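Local coordinates for Tb427.07.360- putative uncharacterized metacyclic invariant surface protein from Trypanosoma brucei (Trypanosoma brucei, PDB 5VTL) that is of unknown function but is probably an invariant surface protein of the metacyclic parasite, built as an extended bundle of long helices, at residues 47-50 with 51-55. Sequence-based numbering, arbitrary orientation.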
ATOM      1  N   ASP A  47       4.552  27.266  11.368  1.00  8.69           N
ATOM      2  CA  ASP A  47       4.439  27.816  12.723  1.00  8.01           C
ATOM      3  C   ASP A  47       5.830  28.094  13.288  1.00 10.58           C
ATOM      4  O   ASP A  47       6.068  29.106  13.952  1.00 10.56           O
ATOM      5  CB  ASP A  47       3.716  26.828  13.635  1.00 15.11           C
ATOM      6  CG  ASP A  47       3.374  27.423  15.011  1.00 20.85           C
ATOM      7  OD1 ASP A  47       2.679  28.456  15.069  1.00 19.76           O
ATOM      8  OD2 ASP A  47       3.804  26.855  16.031  1.00 21.64           O
ATOM      9  N   ALA A  48       6.748  27.183  13.000  1.00  6.75           N
ATOM     10  CA  ALA A  48       8.103  27.254  13.519  1.00  7.21           C
ATOM     11  C   ALA A  48       8.777  28.462  12.890  1.00  9.67           C
ATOM     12  O   ALA A  48       9.460  29.220  13.582  1.00  8.45           O
ATOM     13  CB  ALA A  48       8.856  25.946  13.205  1.00  7.95           C
ATOM     14  N   VAL A  49       8.556  28.666  11.588  1.00  9.08           N
ATOM     15  CA  VAL A  49       9.123  29.823  10.899  1.00  9.21           C
ATOM     16  C   VAL A  49       8.580  31.107  11.542  1.00 14.98           C
ATOM     17  O   VAL A  49       9.334  32.025  11.835  1.00  8.66           O
ATOM     18  CB  VAL A  49       8.851  29.797   9.354  1.00 10.08           C
ATOM     19  CG1 VAL A  49       9.135  31.130   8.705  1.00  7.92           C
ATOM     20  CG2 VAL A  49       9.704  28.711   8.653  1.00  8.89           C
ATOM     21  N   ARG A  50       7.276  31.169  11.777  1.00  9.04           N
ATOM     22  CA  ARG A  50       6.699  32.342  12.439  1.00  9.25           C
ATOM     23  C   ARG A  50       7.347  32.582  13.795  1.00  8.57           C
ATOM     24  O   ARG A  50       7.723  33.706  14.127  1.00 13.55           O
ATOM     25  CB  ARG A  50       5.186  32.194  12.607  1.00 16.31           C
ATOM     26  CG  ARG A  50       4.534  33.402  13.275  1.00 19.07           C
ATOM     27  CD  ARG A  50       3.100  33.150  13.657  1.00 16.93           C
ATOM     28  NE  ARG A  50       2.948  31.958  14.482  1.00 18.41           N
ATOM     29  CZ  ARG A  50       3.266  31.883  15.770  1.00 22.41           C
ATOM     30  NH1 ARG A  50       3.786  32.926  16.392  1.00 27.94           N
ATOM     31  NH2 ARG A  50       3.089  30.748  16.431  1.00 23.98           N
ATOM     32  N   ARG A  51       7.481  31.529  14.586  1.00  8.75           N
ATOM     33  CA  ARG A  51       8.089  31.657  15.901  1.00 11.53           C
ATOM     34  C   ARG A  51       9.515  32.182  15.840  1.00 12.80           C
ATOM     35  O   ARG A  51       9.904  33.066  16.605  1.00  8.10           O
ATOM     36  CB  ARG A  51       8.047  30.311  16.604  1.00 11.00           C
ATOM     37  CG  ARG A  51       6.646  29.891  17.030  1.00 10.81           C
ATOM     38  CD  ARG A  51       6.658  28.473  17.522  1.00 11.87           C
ATOM     39  NE  ARG A  51       7.556  28.289  18.662  1.00 13.30           N
ATOM     40  CZ  ARG A  51       7.887  27.101  19.171  1.00 15.30           C
ATOM     41  NH1 ARG A  51       8.688  27.017  20.226  1.00 18.46           N
ATOM     42  NH2 ARG A  51       7.419  25.987  18.621  1.00 17.10           N
ATOM     43  N   ALA A  52      10.297  31.634  14.922  1.00  9.05           N
ATOM     44  CA  ALA A  52      11.687  32.039  14.765  1.00 10.13           C
ATOM     45  C   ALA A  52      11.784  33.481  14.301  1.00  9.34           C
ATOM     46  O   ALA A  52      12.624  34.240  14.783  1.00  8.59           O
ATOM     47  CB  ALA A  52      12.384  31.103  13.789  1.00 12.64           C
ATOM     48  N   GLU A  53      10.932  33.871  13.359  1.00 10.52           N
ATOM     49  CA  GLU A  53      10.912  35.249  12.878  1.00 15.86           C
ATOM     50  C   GLU A  53      10.657  36.231  14.027  1.00 18.68           C
ATOM     51  O   GLU A  53      11.284  37.290  14.109  1.00 17.57           O
ATOM     52  CB  GLU A  53       9.831  35.436  11.810  1.00  9.40           C
ATOM     53  CG  GLU A  53      10.144  34.778  10.484  1.00 14.54           C
ATOM     54  CD  GLU A  53       9.009  34.872   9.483  1.00 15.67           C
ATOM     55  OE1 GLU A  53       9.292  34.718   8.274  1.00 15.80           O
ATOM     56  OE2 GLU A  53       7.853  35.118   9.896  1.00 15.91           O
ATOM     57  N   ASP A  54       9.737  35.868  14.913  1.00 10.93           N
ATOM     58  CA  ASP A  54       9.372  36.741  16.021  1.00 13.38           C
ATOM     59  C   ASP A  54      10.508  36.877  17.018  1.00 17.67           C
ATOM     60  O   ASP A  54      10.764  37.971  17.521  1.00 18.05           O
ATOM     61  CB  ASP A  54       8.119  36.227  16.706  1.00 13.20           C
ATOM     62  CG  ASP A  54       6.871  36.411  15.850  1.00 16.33           C
ATOM     63  OD1 ASP A  54       6.975  37.003  14.755  1.00 17.43           O
ATOM     64  OD2 ASP A  54       5.779  35.989  16.282  1.00 19.55           O
ATOM     65  N   ALA A  55      11.198  35.775  17.300  1.00 13.32           N
ATOM     66  CA  ALA A  55      12.380  35.833  18.143  1.00 13.34           C
ATOM     67  C   ALA A  55      13.443  36.711  17.481  1.00 16.93           C
ATOM     68  O   ALA A  55      14.068  37.551  18.133  1.00 15.13           O
ATOM     69  CB  ALA A  55      12.906  34.436  18.428  1.00 11.29           C
TER
HETATM   70  O   HOH W   1       6.019  33.512  18.661  1.00 25.36           O
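Arg50 lies between two acids on the outer surface of one helix, Asp47 a turn before it and Asp54 a turn after, and the three form a salt-bridge network. The Asp47 half is short and direct: Arg50 NH2 donates to Asp47 OD1 at 2.7 Å, with the acceptor in the guanidinium plane but the nitrogen well above the carboxylate plane. On the other side Arg50 NH1 reaches Asp54 OD2 only as a long salt bridge of 3.7 Å, and a water linked weakly to both atoms supplements it. With CG anti to the backbone N (chi1 -179°) the arginine reaches out from the helix, and a bend at chi3 (54°) brings the guanidinium round between the two acids.

Beneath these charges run the i to i+4 bonds of a regular alpha-helix, from Arg51 N to Asp47 O and on to Asp54 N with Arg50 O, the last slightly longer at 3.1 Å.

The remaining contacts set methylene and methyl groups against polar atoms. Arg51 CG lies against Asp47 O at 3.2 Å and Arg50 NH2 at 3.7 Å. Val49 CG1 touches Glu53 OE1 at 3.6 Å, a carboxylate oxygen that forms a salt bridge with Arg70 of helix 63-102.

Small residues suit the inward faces of helix 4-58, where neighbours come close: Ala48 meets Ala198 of helix 157-209, while Ala52 meets Val66 of helix 63-102. Val49 packs on Ala69 and Leu73 there, and Arg51 NH1 forms a salt bridge with Glu206 of helix 157-209; thus a salt bridge and apolar contacts join helix 4-58 to each neighbour.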